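Local coordinates for putative fimbrial subunit (Corynebacterium diphtheriae, PDB 4HSQ), which is the major pilin SpaD, which probably polymerises into the shaft of an adhesive surface pilus and is represented here by its domains D2 and D3, at residues A[108-112]-A[144-148]; A[168-172]-A[182-186]; A[204-208]-A[220-224]; A[245-251]-A[262-266]. One frame throughout, in Å; residues are numbered along the deposited sequence.

Contact 1 of 4, residues A[108-112]-A[144-148]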
loop_
_atom_site.group_PDB
_atom_site.type_symbol
_atom_site.label_atom_id
_atom_site.label_comp_id
_atom_site.label_asym_id
_atom_site.label_seq_id
_atom_site.Cartn_x
_atom_site.Cartn_y
_atom_site.Cartn_z
ATOM N N LYS A 108 -2.437 -6.952 -0.585
ATOM C CA LYS A 108 -1.037 -6.662 -0.273
ATOM C C LYS A 108 -0.399 -6.178 -1.540
ATOM O O LYS A 108 -0.574 -6.814 -2.580
ATOM C CB LYS A 108 -0.242 -7.869 0.268
ATOM C CG LYS A 108 -0.697 -8.312 1.670
ATOM C CD LYS A 108 0.067 -9.561 2.149
ATOM C CE LYS A 108 -0.487 -10.007 3.497
ATOM N NZ LYS A 108 0.184 -11.243 4.005
ATOM N N ARG A 109 0.377 -5.101 -1.455
ATOM C CA ARG A 109 1.117 -4.623 -2.624
ATOM C C ARG A 109 2.441 -5.377 -2.651
ATOM O O ARG A 109 3.199 -5.296 -1.688
ATOM C CB ARG A 109 1.313 -3.108 -2.570
ATOM C CG ARG A 109 1.991 -2.574 -3.821
ATOM C CD ARG A 109 2.125 -1.083 -3.681
ATOM N NE ARG A 109 2.845 -0.477 -4.792
ATOM C CZ ARG A 109 2.733 0.807 -5.102
ATOM N NH1 ARG A 109 1.932 1.592 -4.401
ATOM N NH2 ARG A 109 3.401 1.308 -6.135
ATOM N N LYS A 110 2.716 -6.127 -3.738
ATOM C CA LYS A 110 3.898 -6.998 -3.813
ATOM C C LYS A 110 5.186 -6.250 -4.022
ATOM O O LYS A 110 6.262 -6.769 -3.709
ATOM C CB LYS A 110 3.787 -7.988 -5.009
ATOM C CG LYS A 110 2.588 -8.874 -5.045
ATOM C CD LYS A 110 2.661 -9.760 -6.292
ATOM C CE LYS A 110 1.792 -9.244 -7.405
ATOM N NZ LYS A 110 1.850 -10.125 -8.598
ATOM N N GLU A 111 5.097 -5.091 -4.674
ATOM C CA GLU A 111 6.270 -4.299 -5.019
ATOM C C GLU A 111 5.887 -2.904 -5.400
ATOM O O GLU A 111 4.724 -2.647 -5.707
ATOM C CB GLU A 111 6.977 -4.947 -6.248
ATOM C CG GLU A 111 6.116 -4.992 -7.499
ATOM C CD GLU A 111 6.808 -5.500 -8.748
ATOM O OE1 GLU A 111 8.050 -5.359 -8.859
ATOM O OE2 GLU A 111 6.086 -5.990 -9.646
ATOM N N VAL A 112 6.872 -2.009 -5.429
ATOM C CA VAL A 112 6.637 -0.651 -5.896
ATOM C C VAL A 112 6.327 -0.702 -7.402
ATOM O O VAL A 112 5.361 -0.105 -7.855
ATOM C CB VAL A 112 7.869 0.232 -5.564
ATOM C CG1 VAL A 112 7.832 1.571 -6.315
ATOM C CG2 VAL A 112 7.981 0.446 -4.060
ATOM N N THR A 144 -2.779 4.934 -3.935
ATOM C CA THR A 144 -1.854 4.539 -2.858
ATOM C C THR A 144 -0.457 4.675 -3.412
ATOM O O THR A 144 -0.181 4.131 -4.483
ATOM C CB THR A 144 -2.149 3.091 -2.428
ATOM O OG1 THR A 144 -3.513 3.017 -1.995
ATOM C CG2 THR A 144 -1.216 2.617 -1.321
ATOM N N TYR A 145 0.447 5.308 -2.661
ATOM C CA TYR A 145 1.815 5.517 -3.133
ATOM C C TYR A 145 2.850 4.825 -2.276
ATOM O O TYR A 145 2.842 4.959 -1.048
ATOM C CB TYR A 145 2.168 7.009 -3.137
ATOM C CG TYR A 145 1.346 7.880 -4.049
ATOM C CD1 TYR A 145 1.796 8.209 -5.329
ATOM C CD2 TYR A 145 0.119 8.390 -3.637
ATOM C CE1 TYR A 145 1.068 9.084 -6.152
ATOM C CE2 TYR A 145 -0.608 9.276 -4.445
ATOM C CZ TYR A 145 -0.137 9.600 -5.706
ATOM O OH TYR A 145 -0.872 10.441 -6.502
ATOM N N HIS A 146 3.780 4.145 -2.934
ATOM C CA HIS A 146 4.918 3.486 -2.288
ATOM C C HIS A 146 6.141 3.794 -3.072
ATOM O O HIS A 146 6.050 3.899 -4.287
ATOM C CB HIS A 146 4.739 1.957 -2.179
ATOM C CG HIS A 146 3.709 1.520 -1.169
ATOM N ND1 HIS A 146 2.363 1.517 -1.474
ATOM C CD2 HIS A 146 3.873 1.059 0.099
ATOM C CE1 HIS A 146 1.749 1.070 -0.390
ATOM N NE2 HIS A 146 2.620 0.784 0.583
ATOM N N GLY A 147 7.294 3.826 -2.416
ATOM C CA GLY A 147 8.544 4.068 -3.128
ATOM C C GLY A 147 9.635 3.167 -2.623
ATOM O O GLY A 147 9.495 2.526 -1.574
ATOM N N LYS A 148 10.702 3.077 -3.384
ATOM C CA LYS A 148 11.864 2.287 -2.954
ATOM C C LYS A 148 12.841 3.158 -2.182
ATOM O O LYS A 148 12.998 4.334 -2.487
ATOM C CB LYS A 148 12.567 1.686 -4.161
ATOM C CG LYS A 148 11.688 0.686 -4.874
ATOM C CD LYS A 148 12.535 -0.177 -5.815
ATOM C CE LYS A 148 12.012 -0.173 -7.220
ATOM N NZ LYS A 148 12.975 -0.831 -8.142
#

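Contact 2 of 4, residues A[168-172]-A[182-186]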
loop_
_atom_site.group_PDB
_atom_site.type_symbol
_atom_site.label_atom_id
_atom_site.label_comp_id
_atom_site.label_asym_id
_atom_site.label_seq_id
_atom_site.Cartn_x
_atom_site.Cartn_y
_atom_site.Cartn_z
ATOM N N PHE A 168 21.652 -2.223 8.820
ATOM C CA PHE A 168 20.672 -1.216 9.179
ATOM C C PHE A 168 19.326 -1.793 9.569
ATOM O O PHE A 168 18.865 -2.775 8.980
ATOM C CB PHE A 168 20.437 -0.275 7.980
ATOM C CG PHE A 168 21.573 0.681 7.676
ATOM C CD1 PHE A 168 21.545 1.992 8.145
ATOM C CD2 PHE A 168 22.654 0.280 6.900
ATOM C CE1 PHE A 168 22.582 2.891 7.825
ATOM C CE2 PHE A 168 23.696 1.165 6.602
ATOM C CZ PHE A 168 23.653 2.464 7.062
ATOM N N GLU A 169 18.648 -1.069 10.468
ATOM C CA GLU A 169 17.246 -1.286 10.802
ATOM C C GLU A 169 16.450 -0.068 10.315
ATOM O O GLU A 169 17.029 1.000 10.113
ATOM C CB GLU A 169 17.059 -1.454 12.312
ATOM C CG GLU A 169 17.595 -2.770 12.830
ATOM C CD GLU A 169 17.468 -2.850 14.332
ATOM O OE1 GLU A 169 17.533 -1.787 14.997
ATOM O OE2 GLU A 169 17.315 -3.981 14.845
ATOM N N LEU A 170 15.120 -0.212 10.231
ATOM C CA LEU A 170 14.237 0.856 9.804
ATOM C C LEU A 170 13.200 1.125 10.856
ATOM O O LEU A 170 12.603 0.186 11.414
ATOM C CB LEU A 170 13.531 0.422 8.509
ATOM C CG LEU A 170 12.588 1.457 7.896
ATOM C CD1 LEU A 170 13.386 2.587 7.239
ATOM C CD2 LEU A 170 11.692 0.795 6.882
ATOM N N TYR A 171 12.929 2.400 11.075
ATOM C CA TYR A 171 11.940 2.826 12.053
ATOM C C TYR A 171 11.065 3.904 11.504
ATOM O O TYR A 171 11.488 4.643 10.627
ATOM C CB TYR A 171 12.681 3.440 13.287
ATOM C CG TYR A 171 13.435 2.448 14.131
ATOM C CD1 TYR A 171 12.905 1.980 15.331
ATOM C CD2 TYR A 171 14.724 2.042 13.785
ATOM C CE1 TYR A 171 13.607 1.074 16.130
ATOM C CE2 TYR A 171 15.419 1.103 14.555
ATOM C CZ TYR A 171 14.861 0.634 15.733
ATOM O OH TYR A 171 15.564 -0.251 16.526
ATOM N N GLN A 172 9.872 4.051 12.075
ATOM C CA GLN A 172 9.051 5.238 11.903
ATOM C C GLN A 172 9.654 6.224 12.896
ATOM O O GLN A 172 10.130 5.791 13.946
ATOM C CB GLN A 172 7.572 4.968 12.218
ATOM C CG GLN A 172 6.874 4.029 11.235
ATOM C CD GLN A 172 5.499 3.591 11.682
ATOM O OE1 GLN A 172 4.936 4.047 12.682
ATOM N NE2 GLN A 172 4.927 2.682 10.941
ATOM N N GLY A 182 9.352 0.415 15.543
ATOM C CA GLY A 182 10.392 -0.362 14.881
ATOM C C GLY A 182 11.208 -1.234 15.825
ATOM O O GLY A 182 11.007 -1.182 17.039
ATOM N N PRO A 183 12.168 -2.025 15.310
ATOM C CA PRO A 183 12.559 -2.150 13.889
ATOM C C PRO A 183 11.425 -2.749 13.060
ATOM O O PRO A 183 10.798 -3.737 13.444
ATOM C CB PRO A 183 13.811 -3.035 13.946
ATOM C CG PRO A 183 13.655 -3.826 15.221
ATOM C CD PRO A 183 12.995 -2.887 16.178
ATOM N N LEU A 184 11.109 -2.076 11.953
ATOM C CA LEU A 184 10.030 -2.469 11.060
ATOM C C LEU A 184 10.384 -3.669 10.197
ATOM O O LEU A 184 11.502 -3.783 9.717
ATOM C CB LEU A 184 9.682 -1.291 10.129
ATOM C CG LEU A 184 9.125 -0.015 10.779
ATOM C CD1 LEU A 184 8.877 1.054 9.726
ATOM C CD2 LEU A 184 7.835 -0.298 11.534
ATOM N N THR A 185 9.405 -4.540 9.985
ATOM C CA THR A 185 9.533 -5.659 9.071
ATOM C C THR A 185 8.884 -5.227 7.760
ATOM O O THR A 185 7.708 -4.826 7.728
ATOM C CB THR A 185 8.921 -6.946 9.639
ATOM O OG1 THR A 185 9.638 -7.309 10.817
ATOM C CG2 THR A 185 8.956 -8.099 8.622
ATOM N N VAL A 186 9.661 -5.304 6.685
ATOM C CA VAL A 186 9.206 -4.964 5.347
ATOM C C VAL A 186 9.506 -6.170 4.477
ATOM O O VAL A 186 10.683 -6.508 4.267
ATOM C CB VAL A 186 9.804 -3.642 4.779
ATOM C CG1 VAL A 186 9.195 -3.313 3.412
ATOM C CG2 VAL A 186 9.606 -2.477 5.745
HETATM O O HOH W 1 14.024 -2.823 10.667
#

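Contact 3 of 4, residues A[204-208]-A[220-224]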
loop_
_atom_site.group_PDB
_atom_site.type_symbol
_atom_site.label_atom_id
_atom_site.label_comp_id
_atom_site.label_asym_id
_atom_site.label_seq_id
_atom_site.Cartn_x
_atom_site.Cartn_y
_atom_site.Cartn_z
ATOM N N GLY A 204 9.244 -2.019 -0.472
ATOM C CA GLY A 204 9.283 -0.562 -0.537
ATOM C C GLY A 204 8.452 -0.028 0.594
ATOM O O GLY A 204 7.865 -0.805 1.356
ATOM N N LEU A 205 8.372 1.299 0.706
ATOM C CA LEU A 205 7.717 1.915 1.835
ATOM C C LEU A 205 6.591 2.817 1.420
ATOM O O LEU A 205 6.647 3.425 0.357
ATOM C CB LEU A 205 8.744 2.738 2.649
ATOM C CG LEU A 205 10.021 2.014 3.100
ATOM C CD1 LEU A 205 11.006 3.007 3.742
ATOM C CD2 LEU A 205 9.677 0.852 4.056
ATOM N N HIS A 206 5.593 2.959 2.303
ATOM C CA HIS A 206 4.475 3.878 2.083
ATOM C C HIS A 206 4.998 5.304 2.172
ATOM O O HIS A 206 5.759 5.639 3.098
ATOM C CB HIS A 206 3.423 3.644 3.169
ATOM C CG HIS A 206 2.071 4.199 2.869
ATOM N ND1 HIS A 206 1.859 5.561 2.700
ATOM C CD2 HIS A 206 0.882 3.563 2.813
ATOM C CE1 HIS A 206 0.549 5.707 2.543
ATOM N NE2 HIS A 206 -0.083 4.539 2.619
ATOM N N VAL A 207 4.620 6.142 1.212
ATOM C CA VAL A 207 5.025 7.565 1.263
ATOM C C VAL A 207 4.396 8.222 2.493
ATOM O O VAL A 207 3.305 7.825 2.940
ATOM C CB VAL A 207 4.680 8.363 -0.013
ATOM C CG1 VAL A 207 5.232 7.663 -1.264
ATOM C CG2 VAL A 207 3.158 8.636 -0.133
ATOM N N THR A 208 5.065 9.257 3.018
ATOM C CA THR A 208 4.567 9.924 4.229
ATOM C C THR A 208 3.561 11.051 3.979
ATOM O O THR A 208 2.863 11.431 4.914
ATOM C CB THR A 208 5.754 10.514 5.007
ATOM O OG1 THR A 208 6.428 11.479 4.173
ATOM C CG2 THR A 208 6.746 9.442 5.443
ATOM N N THR A 220 4.842 15.619 11.256
ATOM C CA THR A 220 6.283 15.341 11.206
ATOM C C THR A 220 6.556 13.808 11.088
ATOM O O THR A 220 7.451 13.286 11.745
ATOM C CB THR A 220 6.998 16.001 12.408
ATOM O OG1 THR A 220 6.337 15.623 13.614
ATOM C CG2 THR A 220 7.035 17.525 12.306
ATOM N N LYS A 221 5.820 13.125 10.212
ATOM C CA LYS A 221 5.957 11.685 9.940
ATOM C C LYS A 221 7.161 11.421 9.006
ATOM O O LYS A 221 7.213 11.955 7.903
ATOM C CB LYS A 221 4.656 11.160 9.320
ATOM C CG LYS A 221 4.655 9.685 8.971
ATOM C CD LYS A 221 3.425 8.995 9.538
ATOM C CE LYS A 221 2.366 8.720 8.501
ATOM N NZ LYS A 221 1.229 7.927 9.064
ATOM N N LYS A 222 8.146 10.624 9.471
ATOM C CA LYS A 222 9.332 10.279 8.673
ATOM C C LYS A 222 9.714 8.820 8.885
ATOM O O LYS A 222 9.129 8.136 9.728
ATOM C CB LYS A 222 10.531 11.150 9.077
ATOM C CG LYS A 222 10.439 12.599 8.652
ATOM C CD LYS A 222 11.366 13.442 9.470
ATOM C CE LYS A 222 11.568 14.751 8.773
ATOM N NZ LYS A 222 12.818 14.738 7.974
ATOM N N PHE A 223 10.704 8.361 8.124
ATOM C CA PHE A 223 11.353 7.077 8.352
ATOM C C PHE A 223 12.741 7.398 8.859
ATOM O O PHE A 223 13.272 8.460 8.546
ATOM C CB PHE A 223 11.403 6.198 7.086
ATOM C CG PHE A 223 10.081 5.561 6.753
ATOM C CD1 PHE A 223 9.615 4.465 7.475
ATOM C CD2 PHE A 223 9.325 6.014 5.679
ATOM C CE1 PHE A 223 8.402 3.864 7.156
ATOM C CE2 PHE A 223 8.120 5.403 5.357
ATOM C CZ PHE A 223 7.655 4.353 6.107
ATOM N N CYS A 224 13.341 6.482 9.607
ATOM C CA CYS A 224 14.681 6.645 10.143
ATOM C C CYS A 224 15.446 5.355 9.890
ATOM O O CYS A 224 14.914 4.280 10.139
ATOM C CB CYS A 224 14.629 6.974 11.639
ATOM S SG CYS A 224 14.389 8.733 11.996
HETATM O O HOH W 2 8.581 12.360 5.510
#

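Contact 4 of 4, residues A[245-251]-A[262-266]. With CA (calcium ion), chain B.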
loop_
_atom_site.group_PDB
_atom_site.type_symbol
_atom_site.label_atom_id
_atom_site.label_comp_id
_atom_site.label_asym_id
_atom_site.label_seq_id
_atom_site.Cartn_x
_atom_site.Cartn_y
_atom_site.Cartn_z
ATOM N N GLU A 245 13.048 11.948 4.517
ATOM C CA GLU A 245 11.806 12.657 4.124
ATOM C C GLU A 245 11.253 11.894 2.924
ATOM O O GLU A 245 11.642 12.150 1.777
ATOM C CB GLU A 245 12.062 14.148 3.768
ATOM C CG GLU A 245 12.775 14.955 4.840
ATOM C CD GLU A 245 12.501 16.452 4.856
ATOM O OE1 GLU A 245 12.996 17.127 5.789
ATOM O OE2 GLU A 245 11.787 16.951 3.954
ATOM N N PHE A 246 10.445 10.878 3.198
ATOM C CA PHE A 246 9.975 9.941 2.176
ATOM C C PHE A 246 8.630 10.356 1.559
ATOM O O PHE A 246 7.632 9.653 1.628
ATOM C CB PHE A 246 9.933 8.546 2.797
ATOM C CG PHE A 246 10.074 7.428 1.804
ATOM C CD1 PHE A 246 11.284 7.204 1.150
ATOM C CD2 PHE A 246 8.997 6.605 1.508
ATOM C CE1 PHE A 246 11.414 6.156 0.227
ATOM C CE2 PHE A 246 9.125 5.578 0.579
ATOM C CZ PHE A 246 10.336 5.339 -0.025
ATOM N N THR A 247 8.657 11.479 0.854
ATOM C CA THR A 247 7.485 12.054 0.186
ATOM C C THR A 247 7.507 11.759 -1.310
ATOM O O THR A 247 8.571 11.522 -1.885
ATOM C CB THR A 247 7.411 13.563 0.424
ATOM O OG1 THR A 247 8.501 14.180 -0.275
ATOM C CG2 THR A 247 7.430 13.924 1.925
ATOM N N ARG A 248 6.336 11.784 -1.939
ATOM C CA ARG A 248 6.222 11.620 -3.392
ATOM C C ARG A 248 7.204 12.528 -4.160
ATOM O O ARG A 248 7.899 12.060 -5.075
ATOM C CB ARG A 248 4.786 11.948 -3.842
ATOM C CG ARG A 248 3.748 10.887 -3.437
ATOM C CD ARG A 248 2.348 11.336 -3.791
ATOM N NE ARG A 248 1.943 12.549 -3.082
ATOM C CZ ARG A 248 0.890 13.287 -3.419
ATOM N NH1 ARG A 248 0.116 12.926 -4.437
ATOM N NH2 ARG A 248 0.611 14.394 -2.755
ATOM N N ALA A 249 7.251 13.827 -3.800
ATOM C CA ALA A 249 8.108 14.817 -4.467
ATOM C C ALA A 249 9.591 14.490 -4.286
ATOM O O ALA A 249 10.347 14.546 -5.281
ATOM C CB ALA A 249 7.808 16.212 -3.953
ATOM N N LYS A 250 10.007 14.094 -3.066
ATOM C CA LYS A 250 11.420 13.734 -2.832
ATOM C C LYS A 250 11.826 12.459 -3.591
ATOM O O LYS A 250 12.902 12.403 -4.172
ATOM C CB LYS A 250 11.737 13.559 -1.336
ATOM C CG LYS A 250 11.803 14.887 -0.569
ATOM C CD LYS A 250 13.156 15.600 -0.708
ATOM C CE LYS A 250 13.200 16.914 0.040
ATOM N NZ LYS A 250 13.204 16.723 1.516
ATOM N N ILE A 251 10.947 11.482 -3.636
ATOM C CA ILE A 251 11.211 10.200 -4.325
ATOM C C ILE A 251 11.320 10.429 -5.832
ATOM O O ILE A 251 12.206 9.870 -6.481
ATOM C CB ILE A 251 10.088 9.197 -3.993
ATOM C CG1 ILE A 251 10.100 8.824 -2.499
ATOM C CG2 ILE A 251 10.141 7.944 -4.914
ATOM C CD1 ILE A 251 8.804 8.162 -2.007
ATOM N N GLU A 262 12.784 7.834 -10.594
ATOM C CA GLU A 262 11.619 8.524 -10.065
ATOM C C GLU A 262 10.800 7.687 -9.044
ATOM O O GLU A 262 9.853 8.226 -8.489
ATOM C CB GLU A 262 10.724 9.031 -11.229
ATOM C CG GLU A 262 10.031 7.944 -12.037
ATOM C CD GLU A 262 10.795 7.405 -13.236
ATOM O OE1 GLU A 262 12.049 7.356 -13.198
ATOM O OE2 GLU A 262 10.123 7.003 -14.215
ATOM N N VAL A 263 11.155 6.388 -8.790
ATOM C CA VAL A 263 10.394 5.561 -7.825
ATOM C C VAL A 263 11.280 5.204 -6.603
ATOM O O VAL A 263 10.845 4.458 -5.712
ATOM C CB VAL A 263 9.766 4.269 -8.461
ATOM C CG1 VAL A 263 8.821 4.611 -9.605
ATOM C CG2 VAL A 263 10.844 3.272 -8.935
ATOM N N THR A 264 12.520 5.706 -6.595
ATOM C CA THR A 264 13.522 5.408 -5.567
ATOM C C THR A 264 14.099 6.670 -4.955
ATOM O O THR A 264 14.489 7.595 -5.658
ATOM C CB THR A 264 14.691 4.574 -6.172
ATOM O OG1 THR A 264 14.146 3.507 -6.959
ATOM C CG2 THR A 264 15.648 4.003 -5.099
ATOM N N LEU A 265 14.209 6.659 -3.646
ATOM C CA LEU A 265 14.906 7.685 -2.912
ATOM C C LEU A 265 16.231 7.059 -2.556
ATOM O O LEU A 265 16.241 5.936 -2.065
ATOM C CB LEU A 265 14.131 8.115 -1.680
ATOM C CG LEU A 265 14.671 9.361 -0.969
ATOM C CD1 LEU A 265 13.521 10.212 -0.470
ATOM C CD2 LEU A 265 15.545 8.984 0.204
ATOM N N VAL A 266 17.335 7.752 -2.828
ATOM C CA VAL A 266 18.681 7.261 -2.535
ATOM C C VAL A 266 19.225 8.047 -1.348
ATOM O O VAL A 266 19.256 9.279 -1.365
ATOM C CB VAL A 266 19.661 7.326 -3.761
ATOM C CG1 VAL A 266 21.063 6.848 -3.384
ATOM C CG2 VAL A 266 19.138 6.542 -4.947
HETATM CA CA CA B . 14.386 9.416 -6.960
HETATM O O HOH W 3 14.837 10.806 -4.957
#

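Contact 1 of 4, residues A[108-112]-A[144-148]
R109, the last residue of strand 100-109, and V112 of the turn after it lean on strand 142-155 through T144, H146, G147 and K148. This buried contact lies near the junction of the Sgo0707 N2-family and prealbumin-like parts. R109 NH1 approaches T144 O at 3.3 Å, near the guanidinium plane, but the bond is weak and bent to 130°. The same nitrogen lies 3.0 Å from H146 ND1, at the edge of the imidazole. H146 CB sits over the rim of one guanidinium face. The two flat groups are turned by 69° and do not stack. V112 CG2 rests on the G147 backbone (3.5 Å to C) and on K148 CG (3.8 Å).

The second shell fixes these groups. H146 NE2 is bonded to Q15 O, and H206 meets the imidazole edge to face. D203 holds V112 N, while T116 O takes a further bond from R109 NH2. With CG anti to the backbone N (chi1 -176°), the extended R109 chain brings its head alongside the turn that follows it. NE bonds E111 O at 3.0 Å, and NH2 meets a lone pair of V112 O, also at 3.0 Å; both oxygens lie in the guanidinium plane.

Contact 2 of 4, residues A[168-172]-A[182-186]
The loop 182-186 passes strand 168-172 at 106° between their end-to-end directions and is tied to it by one backbone bond, L184 N to L170 O, 2.8 Å long and almost straight. Water 1 adds a second link. It accepts from L170 N and probably donates to L184 O, each at 2.9 Å. The peptide bond between G182 and P183 is cis.

Next to this tie, Y171 packs against the cis peptide. Its ring runs alongside P183, with P183 CA over one face at 4.2 Å from the ring centroid, a CH-pi contact offset toward the rim. The ring atom CE1 comes to 3.3 Å from G182 C. G182 has no side chain, so the ring can lie close to its backbone. Y171 OH donates to E169 OE1 at 2.9 Å, from above the carboxylate plane. This bond probably steadies the hydroxyl end of the ring. E169 and P183 also lie side by side, with E169 CD 3.7 Å from P183 CB.

Beyond the tie the contact is apolar. L170 CG is anti to the backbone N (chi1 -178°), and its CD2 branch reaches both L184 CD1 and V186 CG2, at 4.0 Å from each. L184 CD1 also touches the CG of Q172, the two side chains crossing at about a right angle. L205 and W192 pack on L170 and V186 from outside the two segments. The loop thus crosses the edge of strand 167-173 beside its pairing with strand 192-193, within a prealbumin-like fold consistent with a CnaB-type pilin domain.

Contact 3 of 4, residues A[204-208]-A[220-224]
This is a buried, mainly apolar contact in which F223 packs against L205, H206 and T208 inside the prealbumin-like domain. It joins the end of strand 199-206 to the start of strand 222-229, which belong to different sheets. The two touching parts run roughly antiparallel, 153° apart, but do not pair as strands; side chains meet between the two sheets.

The F223 ring is the centrepiece. L205 CD1 sits over the centre of one face, 3.9 Å from the centroid and 9° off the normal, a CH-pi contact. L205 CB reaches the ring atom CE2, also at 3.9 Å. L205 CG is anti to its carbonyl carbon (chi1 -53°), which carries the CD1 methyl over the ring. H206 O meets the same ring at its edge, in plane, 3.3 Å from CE2. L170 of strand 167-173 packs on both L205 and F223.

The rest of the contact lies at T208. Its CG2 methyl is 3.5 Å from K221 O and also touches the K221 side chain at CG. Water 2 bridges T208 OG1 and K221 O, at 2.7 and 2.8 Å, and donates to the carbonyl. T208 OG1 also has a weak bond with F246 O. The polar end of K221 turns elsewhere, to salt bridges with D14 and E211. H206 is held by ND1, which donates to V207 O at 2.7 Å, and by NE2, bonded to D12. Next to F223, C224 forms the disulfide with C173.

H206 O probably gains a weak electrostatic attraction at the ring edge, while the L205 methyl lies on the electron-rich face. The water serves T208 OG1 and K221 O together.

Contact 4 of 4, residues A[245-251]-A[262-266]
Calcium coordination brings I251 and T264 together. The ion takes I251 O at 2.3 Å and T264 O at 2.2 Å. Water 3 binds it at 2.5 Å and donates to K250 O at 2.6 Å. E253 O, D260 OD1 and D261 O complete six oxygen ligands.

L265 packs on helix 248-252 and the turn before it. With CG anti to the backbone N (chi1 -170°), it sends CD1 to the K250 side chain at CB and to a polar neighbour, E245 O. Its CB lies 3.9 Å from F246 CE1, at an oblique angle to the ring. I251 CD1 sits over the centre of one F246 face. The other branch of I251, CG2, lies 3.4 Å from V263 C.

Polar bonds within 245-251 shape the helix start. T247 is the N-cap, and its OG1 accepts from K250 N at 3.2 Å. F246, just before it, is the centre of an inverse gamma turn. K250 NZ makes a salt bridge to E245 OE2, its hydrogen bond weak; both residues are exposed.

I251 O and T264 O are only 3.3 Å apart with no proton between them. The shared calcium probably offsets their repulsion. The contact is thus joined by the ion as well as by packing, and probably relies on it in part: calcium links the helix to the start of strand 264-271 through backbone oxygens.

Strand 142-155 ties three of the contacts together. From contact 1, G147 O probably bonds L205 N of contact 3 at 2.8 Å, and K148 O probably bonds L265 N of contact 4 at 2.9 Å. Contacts 3 and 4 are the nearest pair, with centres about 10 Å apart; they are probably joined by T208 N to F246 O at 2.9 Å. Contact 2 reaches the others through contact 3, where Y171 O probably bonds C224 N. It does not touch contacts 1 or 4, whose nearest atoms are about 8 Å away. The calcium belongs to contact 4. It lies about 8 Å from the K148 side chain and about 13 Å from that of L205.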